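Local coordinates for protein cadherin-23 (Mus musculus, PDB 5UZ8) that probably serves calcium-dependent adhesion and mechanotransduction in hearing, as a string of cadherin repeats whose junctions are occupied by calcium ions, at residues A[176-179]-A[180-183]; A[163-166]-A[167-170]; A[22-25]-A[26-29]; A[74-77]-A[78-82]; A[235-238]-A[239-242]. One frame throughout, in Å; residues are numbered along the deposited sequence.

Contact 1. Residues A[176-179]-A[180-183]; sequences SLDR and EKKD. With CA (calcium ion), chain G; CA (calcium ion), chain F; GSH (glutathione), chain L.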
# COMPACT_ATOMS: atom_id res chain seq x y z
N SER A 176 -7.31 -13.10 -13.69
CA SER A 176 -6.05 -13.73 -14.10
C SER A 176 -5.08 -12.73 -14.75
O SER A 176 -5.49 -11.78 -15.43
CB SER A 176 -6.31 -14.92 -15.03
OG SER A 176 -6.99 -14.50 -16.17
N LEU A 177 -3.81 -12.94 -14.49
CA LEU A 177 -2.76 -12.11 -15.00
C LEU A 177 -2.24 -12.70 -16.32
O LEU A 177 -2.49 -13.85 -16.64
CB LEU A 177 -1.63 -12.01 -13.97
CG LEU A 177 -2.11 -11.49 -12.60
CD1 LEU A 177 -0.93 -11.28 -11.66
CD2 LEU A 177 -2.95 -10.21 -12.68
N ASP A 178 -1.54 -11.85 -17.06
CA ASP A 178 -0.89 -12.21 -18.31
C ASP A 178 0.30 -11.32 -18.48
O ASP A 178 0.17 -10.12 -18.81
CB ASP A 178 -1.88 -12.09 -19.47
CG ASP A 178 -1.29 -12.49 -20.82
OD1 ASP A 178 -0.10 -12.91 -20.87
OD2 ASP A 178 -2.03 -12.37 -21.83
N ARG A 179 1.49 -11.87 -18.26
CA ARG A 179 2.71 -11.05 -18.45
C ARG A 179 2.79 -10.37 -19.82
O ARG A 179 3.33 -9.25 -19.96
CB ARG A 179 3.95 -11.88 -18.24
CG ARG A 179 5.19 -11.00 -18.04
CD ARG A 179 6.45 -11.79 -18.34
NE ARG A 179 6.46 -12.13 -19.75
CZ ARG A 179 6.82 -11.32 -20.74
NH1 ARG A 179 7.35 -10.12 -20.52
NH2 ARG A 179 6.72 -11.75 -22.00
N GLU A 180 2.31 -11.08 -20.84
CA GLU A 180 2.39 -10.58 -22.18
C GLU A 180 1.49 -9.33 -22.43
O GLU A 180 1.76 -8.55 -23.35
CB GLU A 180 2.02 -11.69 -23.15
CG GLU A 180 3.11 -12.72 -23.42
CD GLU A 180 3.38 -13.66 -22.27
OE1 GLU A 180 4.57 -13.78 -21.88
OE2 GLU A 180 2.45 -14.28 -21.74
N LYS A 181 0.42 -9.19 -21.65
CA LYS A 181 -0.49 -8.03 -21.70
C LYS A 181 0.12 -6.90 -20.85
O LYS A 181 0.23 -5.77 -21.29
CB LYS A 181 -1.88 -8.39 -21.12
CG LYS A 181 -2.84 -9.15 -22.04
CD LYS A 181 -4.22 -9.32 -21.38
CE LYS A 181 -5.10 -10.37 -22.05
NZ LYS A 181 -4.66 -11.75 -21.74
N LYS A 182 0.50 -7.22 -19.63
CA LYS A 182 1.06 -6.22 -18.73
C LYS A 182 1.99 -6.92 -17.75
O LYS A 182 1.59 -7.87 -17.07
CB LYS A 182 -0.08 -5.51 -17.97
CG LYS A 182 0.39 -4.37 -17.09
CD LYS A 182 -0.69 -3.33 -16.80
CE LYS A 182 -0.12 -2.21 -15.94
NZ LYS A 182 -1.09 -1.08 -15.78
N ASP A 183 3.23 -6.46 -17.70
CA ASP A 183 4.26 -7.23 -16.98
C ASP A 183 4.53 -6.76 -15.55
O ASP A 183 5.28 -7.40 -14.82
CB ASP A 183 5.58 -7.32 -17.76
CG ASP A 183 6.26 -5.99 -17.98
OD1 ASP A 183 5.81 -4.93 -17.51
OD2 ASP A 183 7.32 -6.02 -18.66
CA CA G . 0.62 -15.16 -20.78
CA CA F . 4.48 -15.95 -20.87
N1 GSH L . -5.95 -16.32 -22.66
CA1 GSH L . -4.83 -17.00 -22.04
C1 GSH L . -4.67 -16.50 -20.62
O11 GSH L . -5.43 -15.58 -20.25
O12 GSH L . -3.76 -17.01 -19.91
CB1 GSH L . -3.52 -16.78 -22.83
CG1 GSH L . -3.10 -15.31 -22.84
CD1 GSH L . -1.69 -15.16 -23.36
OE1 GSH L . -0.72 -15.52 -22.69
N2 GSH L . -1.57 -14.57 -24.54
CA2 GSH L . -0.30 -14.17 -25.10
C2 GSH L . -0.29 -12.70 -25.44
O2 GSH L . 0.43 -12.31 -26.34
CB2 GSH L . 0.00 -15.02 -26.33
SG2 GSH L . 0.18 -16.74 -25.81
N3 GSH L . -1.03 -11.90 -24.66
CA3 GSH L . -1.06 -10.46 -24.81
C3 GSH L . -2.43 -9.94 -25.19
O31 GSH L . -2.52 -8.71 -25.43
O32 GSH L . -3.42 -10.71 -25.21
O HOH W 1 -1.45 -15.46 -19.50
O HOH W 2 -0.90 -8.95 -16.23
O HOH W 3 8.69 -8.99 -18.10
O HOH W 4 4.41 -7.38 -21.63

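Contact 2. Residues A[163-166]-A[167-170]; sequences AINP and NTGD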
# COMPACT_ATOMS: atom_id res chain seq x y z
N ALA A 163 -7.42 -6.71 -5.68
CA ALA A 163 -8.34 -6.19 -4.69
C ALA A 163 -7.68 -6.24 -3.33
O ALA A 163 -6.76 -7.03 -3.08
CB ALA A 163 -9.61 -7.02 -4.66
N ILE A 164 -8.13 -5.37 -2.46
CA ILE A 164 -7.60 -5.32 -1.10
C ILE A 164 -8.71 -5.55 -0.12
O ILE A 164 -9.84 -5.08 -0.33
CB ILE A 164 -6.91 -3.96 -0.79
CG1 ILE A 164 -6.09 -4.03 0.50
CG2 ILE A 164 -7.93 -2.82 -0.71
CD1 ILE A 164 -5.01 -2.94 0.61
N ASN A 165 -8.42 -6.30 0.94
CA ASN A 165 -9.38 -6.46 2.02
C ASN A 165 -9.33 -5.21 2.91
O ASN A 165 -8.27 -4.83 3.39
CB ASN A 165 -9.10 -7.76 2.80
CG ASN A 165 -10.11 -7.99 3.88
OD1 ASN A 165 -10.04 -7.33 4.89
ND2 ASN A 165 -11.09 -8.94 3.67
N PRO A 166 -10.45 -4.51 3.06
CA PRO A 166 -10.44 -3.27 3.83
C PRO A 166 -10.06 -3.41 5.29
O PRO A 166 -9.69 -2.41 5.88
CB PRO A 166 -11.89 -2.78 3.73
CG PRO A 166 -12.36 -3.36 2.47
CD PRO A 166 -11.79 -4.76 2.50
N ASN A 167 -10.15 -4.61 5.86
CA ASN A 167 -9.74 -4.82 7.26
C ASN A 167 -8.27 -5.23 7.39
O ASN A 167 -7.54 -4.63 8.15
CB ASN A 167 -10.60 -5.90 7.88
CG ASN A 167 -12.04 -5.45 8.06
OD1 ASN A 167 -12.30 -4.35 8.60
ND2 ASN A 167 -12.98 -6.26 7.61
N THR A 168 -7.87 -6.25 6.63
CA THR A 168 -6.55 -6.85 6.82
C THR A 168 -5.46 -6.14 6.05
O THR A 168 -4.27 -6.28 6.38
CB THR A 168 -6.53 -8.32 6.41
OG1 THR A 168 -6.82 -8.43 5.00
CG2 THR A 168 -7.57 -9.14 7.22
N GLY A 169 -5.83 -5.46 4.97
CA GLY A 169 -4.82 -4.99 4.02
C GLY A 169 -4.20 -6.05 3.11
O GLY A 169 -3.22 -5.74 2.43
N ASP A 170 -4.78 -7.25 3.05
CA ASP A 170 -4.37 -8.28 2.12
C ASP A 170 -4.75 -7.87 0.71
O ASP A 170 -5.93 -7.59 0.44
CB ASP A 170 -5.05 -9.61 2.40
CG ASP A 170 -4.42 -10.38 3.55
OD1 ASP A 170 -3.22 -10.17 3.87
OD2 ASP A 170 -5.12 -11.18 4.15

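Contact 3. Residues A[22-25]-A[26-29]; sequences GATP and GTTL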
# COMPACT_ATOMS: atom_id res chain seq x y z
N GLY A 22 -4.88 19.43 22.89
CA GLY A 22 -4.51 20.52 22.01
C GLY A 22 -5.06 21.88 22.37
O GLY A 22 -4.76 22.85 21.66
N ALA A 23 -5.85 21.97 23.44
CA ALA A 23 -6.37 23.24 23.91
C ALA A 23 -5.20 24.21 24.05
O ALA A 23 -4.17 23.88 24.69
CB ALA A 23 -7.05 23.05 25.26
N THR A 24 -5.32 25.36 23.44
CA THR A 24 -4.18 26.30 23.37
C THR A 24 -3.91 26.94 24.74
O THR A 24 -4.83 27.13 25.55
CB THR A 24 -4.41 27.39 22.30
OG1 THR A 24 -5.72 27.94 22.46
CG2 THR A 24 -4.27 26.82 20.91
N PRO A 25 -2.64 27.33 25.00
CA PRO A 25 -2.36 28.00 26.26
C PRO A 25 -3.27 29.20 26.49
O PRO A 25 -3.59 29.94 25.54
CB PRO A 25 -0.88 28.41 26.13
CG PRO A 25 -0.32 27.40 25.19
CD PRO A 25 -1.43 27.12 24.20
N GLY A 26 -3.69 29.38 27.73
CA GLY A 26 -4.66 30.44 28.07
C GLY A 26 -6.12 30.02 28.04
O GLY A 26 -6.95 30.74 28.55
N THR A 27 -6.43 28.88 27.44
CA THR A 27 -7.78 28.35 27.35
C THR A 27 -8.27 27.99 28.74
O THR A 27 -7.52 27.38 29.53
CB THR A 27 -7.83 27.10 26.46
OG1 THR A 27 -7.45 27.46 25.14
CG2 THR A 27 -9.26 26.46 26.42
N THR A 28 -9.50 28.39 29.05
CA THR A 28 -10.09 28.07 30.34
C THR A 28 -10.42 26.59 30.37
O THR A 28 -11.12 26.08 29.48
CB THR A 28 -11.36 28.90 30.61
OG1 THR A 28 -11.02 30.28 30.72
CG2 THR A 28 -12.04 28.45 31.89
N LEU A 29 -9.90 25.91 31.37
CA LEU A 29 -10.10 24.48 31.49
C LEU A 29 -11.21 24.15 32.50
O LEU A 29 -11.97 23.22 32.28
CB LEU A 29 -8.83 23.81 31.90
CG LEU A 29 -7.63 24.05 31.00
CD1 LEU A 29 -6.46 23.24 31.55
CD2 LEU A 29 -7.93 23.69 29.56

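Contact 4. Residues A[74-77]-A[78-82]; sequences VDYE and EVHWL. With CA (calcium ion), chain K; CA (calcium ion), chain J.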
# COMPACT_ATOMS: atom_id res chain seq x y z
N VAL A 74 -1.70 19.97 26.14
CA VAL A 74 -1.72 18.55 26.50
C VAL A 74 -1.98 17.70 25.25
O VAL A 74 -2.70 18.12 24.34
CB VAL A 74 -2.75 18.28 27.60
CG1 VAL A 74 -4.19 18.33 27.09
CG2 VAL A 74 -2.48 16.96 28.30
N ASP A 75 -1.37 16.53 25.25
CA ASP A 75 -1.44 15.56 24.18
C ASP A 75 -2.08 14.27 24.75
O ASP A 75 -1.51 13.62 25.62
CB ASP A 75 -0.02 15.27 23.71
CG ASP A 75 0.04 14.27 22.54
OD1 ASP A 75 -1.00 13.81 22.03
OD2 ASP A 75 1.16 13.93 22.15
N TYR A 76 -3.25 13.89 24.22
CA TYR A 76 -3.93 12.68 24.66
C TYR A 76 -3.04 11.47 24.47
O TYR A 76 -3.10 10.54 25.24
CB TYR A 76 -5.26 12.47 23.89
CG TYR A 76 -6.03 11.28 24.39
CD1 TYR A 76 -6.86 11.37 25.53
CD2 TYR A 76 -5.91 10.05 23.76
CE1 TYR A 76 -7.56 10.27 25.98
CE2 TYR A 76 -6.62 8.96 24.21
CZ TYR A 76 -7.41 9.07 25.32
OH TYR A 76 -8.09 7.97 25.75
N GLU A 77 -2.21 11.48 23.43
CA GLU A 77 -1.32 10.36 23.21
C GLU A 77 -0.23 10.23 24.29
O GLU A 77 0.42 9.19 24.34
CB GLU A 77 -0.74 10.39 21.79
CG GLU A 77 -1.71 9.94 20.71
CD GLU A 77 -2.95 10.82 20.53
OE1 GLU A 77 -4.04 10.26 20.69
OE2 GLU A 77 -2.88 12.03 20.18
N GLU A 78 -0.07 11.24 25.17
CA GLU A 78 0.87 11.20 26.31
C GLU A 78 0.16 11.19 27.66
O GLU A 78 0.64 10.57 28.60
CB GLU A 78 1.80 12.42 26.27
CG GLU A 78 2.72 12.44 25.06
CD GLU A 78 3.63 11.23 25.00
OE1 GLU A 78 3.88 10.61 26.05
OE2 GLU A 78 4.09 10.88 23.89
N VAL A 79 -0.96 11.89 27.76
CA VAL A 79 -1.64 12.14 29.03
C VAL A 79 -3.16 11.97 28.89
O VAL A 79 -3.76 12.61 28.05
CB VAL A 79 -1.37 13.58 29.49
CG1 VAL A 79 -2.16 13.95 30.74
CG2 VAL A 79 0.13 13.82 29.64
N HIS A 80 -3.75 11.12 29.74
CA HIS A 80 -5.21 10.95 29.77
C HIS A 80 -5.92 11.77 30.84
O HIS A 80 -7.11 12.06 30.69
CB HIS A 80 -5.59 9.46 29.88
CG HIS A 80 -5.24 8.65 28.67
ND1 HIS A 80 -5.36 7.27 28.63
CD2 HIS A 80 -4.79 9.02 27.44
CE1 HIS A 80 -4.99 6.83 27.44
NE2 HIS A 80 -4.62 7.87 26.71
N TRP A 81 -5.23 12.12 31.93
CA TRP A 81 -5.82 12.86 33.04
C TRP A 81 -4.85 13.94 33.54
O TRP A 81 -3.67 13.68 33.71
CB TRP A 81 -6.15 11.89 34.19
CG TRP A 81 -7.29 10.98 33.83
CD1 TRP A 81 -7.21 9.78 33.24
CD2 TRP A 81 -8.69 11.25 34.01
NE1 TRP A 81 -8.48 9.25 33.02
CE2 TRP A 81 -9.40 10.15 33.49
CE3 TRP A 81 -9.41 12.32 34.58
CZ2 TRP A 81 -10.79 10.08 33.51
CZ3 TRP A 81 -10.81 12.25 34.60
CH2 TRP A 81 -11.48 11.15 34.07
N LEU A 82 -5.35 15.15 33.72
CA LEU A 82 -4.60 16.18 34.44
C LEU A 82 -5.25 16.33 35.81
O LEU A 82 -6.35 16.89 35.91
CB LEU A 82 -4.63 17.51 33.71
CG LEU A 82 -3.93 17.52 32.35
CD1 LEU A 82 -4.17 18.83 31.61
CD2 LEU A 82 -2.46 17.20 32.52
CA CA K . -2.26 14.22 20.08
CA CA J . -5.33 11.98 19.34
O HOH W 5 -0.61 13.49 18.57
O HOH W 6 -0.89 16.25 20.27

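Contact 5. Residues A[235-238]-A[239-242]; sequences NEPA and GTSV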
# COMPACT_ATOMS: atom_id res chain seq x y z
N ASN A 235 20.25 -27.53 -60.63
CA ASN A 235 21.72 -27.67 -60.76
C ASN A 235 22.55 -26.60 -60.06
O ASN A 235 23.69 -26.32 -60.48
CB ASN A 235 22.15 -27.68 -62.25
CG ASN A 235 21.54 -28.80 -63.02
OD1 ASN A 235 21.49 -29.92 -62.54
ND2 ASN A 235 21.09 -28.53 -64.24
N GLU A 236 22.00 -26.02 -58.99
CA GLU A 236 22.76 -25.12 -58.14
C GLU A 236 23.51 -25.96 -57.11
O GLU A 236 23.04 -27.02 -56.71
CB GLU A 236 21.85 -24.12 -57.44
CG GLU A 236 21.23 -23.08 -58.36
CD GLU A 236 22.28 -22.19 -58.99
OE1 GLU A 236 22.38 -22.13 -60.23
OE2 GLU A 236 23.03 -21.55 -58.24
N PRO A 237 24.69 -25.49 -56.67
CA PRO A 237 25.48 -26.27 -55.70
C PRO A 237 24.80 -26.43 -54.35
O PRO A 237 23.94 -25.62 -53.99
CB PRO A 237 26.75 -25.43 -55.54
CG PRO A 237 26.35 -24.06 -55.94
CD PRO A 237 25.36 -24.23 -57.05
N ALA A 238 25.22 -27.44 -53.58
CA ALA A 238 24.86 -27.51 -52.16
C ALA A 238 25.26 -26.19 -51.50
O ALA A 238 26.24 -25.54 -51.92
CB ALA A 238 25.57 -28.68 -51.49
N GLY A 239 24.48 -25.79 -50.52
CA GLY A 239 24.72 -24.55 -49.80
C GLY A 239 24.00 -23.35 -50.38
O GLY A 239 24.14 -22.25 -49.86
N THR A 240 23.22 -23.54 -51.44
CA THR A 240 22.51 -22.43 -52.08
C THR A 240 21.38 -21.95 -51.14
O THR A 240 20.58 -22.77 -50.64
CB THR A 240 21.96 -22.85 -53.46
OG1 THR A 240 23.07 -23.13 -54.32
CG2 THR A 240 21.12 -21.75 -54.10
N SER A 241 21.33 -20.65 -50.89
CA SER A 241 20.23 -20.09 -50.08
C SER A 241 18.89 -20.24 -50.75
O SER A 241 18.76 -20.02 -51.95
CB SER A 241 20.49 -18.63 -49.82
OG SER A 241 21.58 -18.54 -48.94
N VAL A 242 17.88 -20.61 -49.96
CA VAL A 242 16.51 -20.83 -50.47
C VAL A 242 15.57 -19.74 -49.96
O VAL A 242 14.90 -19.03 -50.74
CB VAL A 242 16.01 -22.22 -50.06
CG1 VAL A 242 14.56 -22.43 -50.48
CG2 VAL A 242 16.93 -23.28 -50.64

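Contact 1. Residues A[176-179]-A[180-183]
Metal coordination joins Asp-178 to Glu-180, the two acids of the Asp-X-Glu calcium motif of cadherin repeats. Asp-178 OD1 binds one calcium ion at 2.4 Å, and Glu-180 OE2 meets the same ion at 2.2 Å. The chain of Glu-180, bent at chi2 (72°), lays its carboxylate across a second calcium ion, to which both OE1 and OE2 coordinate, so OE2 bridges the two metals. Glu-127, Asp-215, Val-216, Asp-218 and Asp-251 supply further ligands, and OE1 of glutathione and a water bind the first ion. Backbone N-H groups add to the turn: Asp-178 O accepts from both Lys-181 N and Lys-182 N, each at 3.0 Å, and Glu-180 N donates to the side-chain OD1 of Asp-178 from above the carboxylate plane. Ionic pairs flank the motif. Arg-179 NH2 bonds Glu-180 OE1 at 3.0 Å, tilted from the guanidinium plane, and its NE also serves Asp-215. Lys-181 is modelled in two conformations; in one, NZ makes a provisional salt bridge on the anti lone pair of Asp-178 OD2 at 2.7 Å. Glutathione N3 donates to that oxygen at 3.0 Å. Even without the lysine, each carboxylate oxygen has a metal or N-H partner, which should offset the acids' mutual repulsion and fix their rotation.

Contact 2. Residues A[163-166]-A[167-170]
The chain reverses between Asn-165 and Asp-170, with Asn-165 N donating to Asp-170 O at 2.8 Å and Gly-169 N returning to Asn-165 O at 3.0 Å. Inside this reversal the amide of Asn-165 does most of the side-chain work. With its CG swung away from the backbone N (chi1 -177°), OD1 lies over the start of the loop and accepts two backbone N-H groups, Asn-167 N at 2.9 Å and Thr-168 N at 3.0 Å. The two donors reach OD1 from opposite faces of the amide plane, so a single oxygen organises two successive peptides. Thr-168 OG1 lies 3.2 Å from Asn-165 CB and accepts from Asp-170 N at 3.1 Å, an ST turn just where strand 170-173 begins. The whole forms a tight beta hairpin between strands 162-164 and 170-173, neighbours at one margin of an antiparallel sheet of the cadherin beta sandwich. Gly-169 takes a positive phi of 75°, a conformation that glycine adopts readily. On the inner side, Ile-164 runs its CD1 to 3.8 Å from Gly-169 O, and its CA-H points at Asp-170 O; the Ile-164 side chain also packs on Val-138, Tyr-153 and Leu-155. The carboxylate of Asp-170 turns instead to Arg-137, with which it forms a salt bridge.

Contact 3. Residues A[22-25]-A[26-29]
Thr-27 holds its OG1 beside its own backbone N and opposite its carbonyl carbon (chi1 -63°), which puts the hydroxyl on the same side as the amide, within reach of Thr-24 O. The backbone brings that oxygen within range: residues Thr-24 to Thr-27 form a type II beta turn with Pro-25 and Gly-26 at its corners, and Gly-26 adopts the positive phi of 92° usual for the third position of such a turn. Thr-27 N closes the turn by donating to Thr-24 O at 3.0 Å. Thr-27 OG1 donates to the same oxygen at 2.7 Å; both donors stand slightly tilted from the carbonyl plane. The two threonine side chains slant across each other, their OG1 atoms 3.2 Å apart. Below the turn the contacts become apolar. Ala-23 CB points toward residues 26-29 and comes 4.2 Å from Thr-27 CG2, the branch that the same torsion sends away from the backbone N. Leu-29 brings its CD2 to 4.4 Å from Ala-23 CB, a loose contact from a buried side chain. The turn leads into strand 28-35, and Gly-26 and Thr-27 already share backbone hydrogen bonds with Ala-70 of strand 66-70. With one carbonyl oxygen gripped by both the amide and the hydroxyl of Thr-27, the turn is closed twice at the same point, and the hydroxyl bond also fixes the rotation of the threonine.

Contact 4. Residues A[74-77]-A[78-82]
Asp-75, Tyr-76 and Glu-77 are the Asp-X-Glu calcium motif of this cadherin repeat, and the turn they make with residues 78-82 lays the ring of Tyr-76 on that of His-80. The rings form an offset stack, centroids 4.1 Å apart and planes inclined by 20°, with His-80 NE2 over the Tyr-76 face at 3.3 Å from CZ. Tyr-76 has CG anti to its backbone N (chi1 -177°), which swings the ring back toward the histidine although its CB bond leads away. Asp-75 holds the turn with both its backbone and its side chain. Its carbonyl O accepts from both Val-79 N and Glu-78 N, each at 2.8 Å, while its OD1 takes Glu-77 N at 3.0 Å in an Asx turn. That OD1 also binds a calcium ion at 2.4 Å. Glu-77 OE2 shares this ion and, together with OE1, holds a second one, so its carboxylate bridges two metals; Glu-21, Asp-108, Ile-109, Asp-111 and Asp-144 supply further ligands. On the inner side Val-74 sets CG2 crosswise against Val-79 CB at 3.8 Å and reaches Leu-82 CD1 at 4.2 Å. Val-74 and Leu-82 of this apolar corner touch Ile-106 of strand 97-107, as does Tyr-76, while His-80 and Leu-82 bond through their backbones to Ile-106 and Leu-104 as strand 81-89 begins.

Contact 5. Residues A[235-238]-A[239-242]
Thr-240 meets Glu-236 and Pro-237 with its side chain, whose CB bond points toward residues 235-238. Its CB stands 3.4 Å from Pro-237 O and 4.2 Å from Glu-236 CB. From there the two branches part. OG1, placed beside the threonine's own backbone N (chi1 -65°), donates to Pro-237 O at 2.7 Å and lies in the carbonyl plane on a lone pair, with a C=O...OG1 angle of 144°. The hydroxyl oxygen is also flanked by carbon: Glu-236 CB approaches it to 3.5 Å, and Pro-237 CD lies 3.7 Å from OG1, the proline ring crossing the threonine side chain at about a right angle. CG2, the other tip, faces Glu-236 CB. Residues Pro-237 to Thr-240 make a type II beta turn with Ala-238 and Gly-239 at the corners, and Gly-239 has the positive phi (92°) expected at its place in the turn. The backbone bond that would ordinarily close such a turn, Thr-240 N to Pro-237 O, is weak here at 3.4 Å, so the short hydroxyl bond probably carries much of the closure. Thr-240 N finds another acceptor in Thr-281 OG1. The turn joins strand 227-233 to strand 241-244: Gly-239 and Thr-240 bond by backbone to Thr-281 of the adjoining strand 278-281, and beyond the turn Val-242 packs against Val-279 and Thr-281 as well as Thr-230 and Val-232 of strand 227-233.

In the fold
The contacts lie along three cadherin repeats in series. Contacts 4 and 1 are equivalent calcium-binding turns of the first and second repeats, centres about 52 Å apart, and each serves the metal cluster at its own junction; contact 1 also lines the glutathione pocket. Contacts 3 and 5 are equivalent turns of the first and third repeats, about 99 Å apart between centres, on opposite sides of the chain's centre. Contact 3 adjoins contact 4, with centres about 13 Å apart, and a probable hydrogen bond joins Gly-22 N to Val-74 O at 2.9 Å. Contact 2 shares the second repeat with contact 1, about 23 Å away between centres, without touching it.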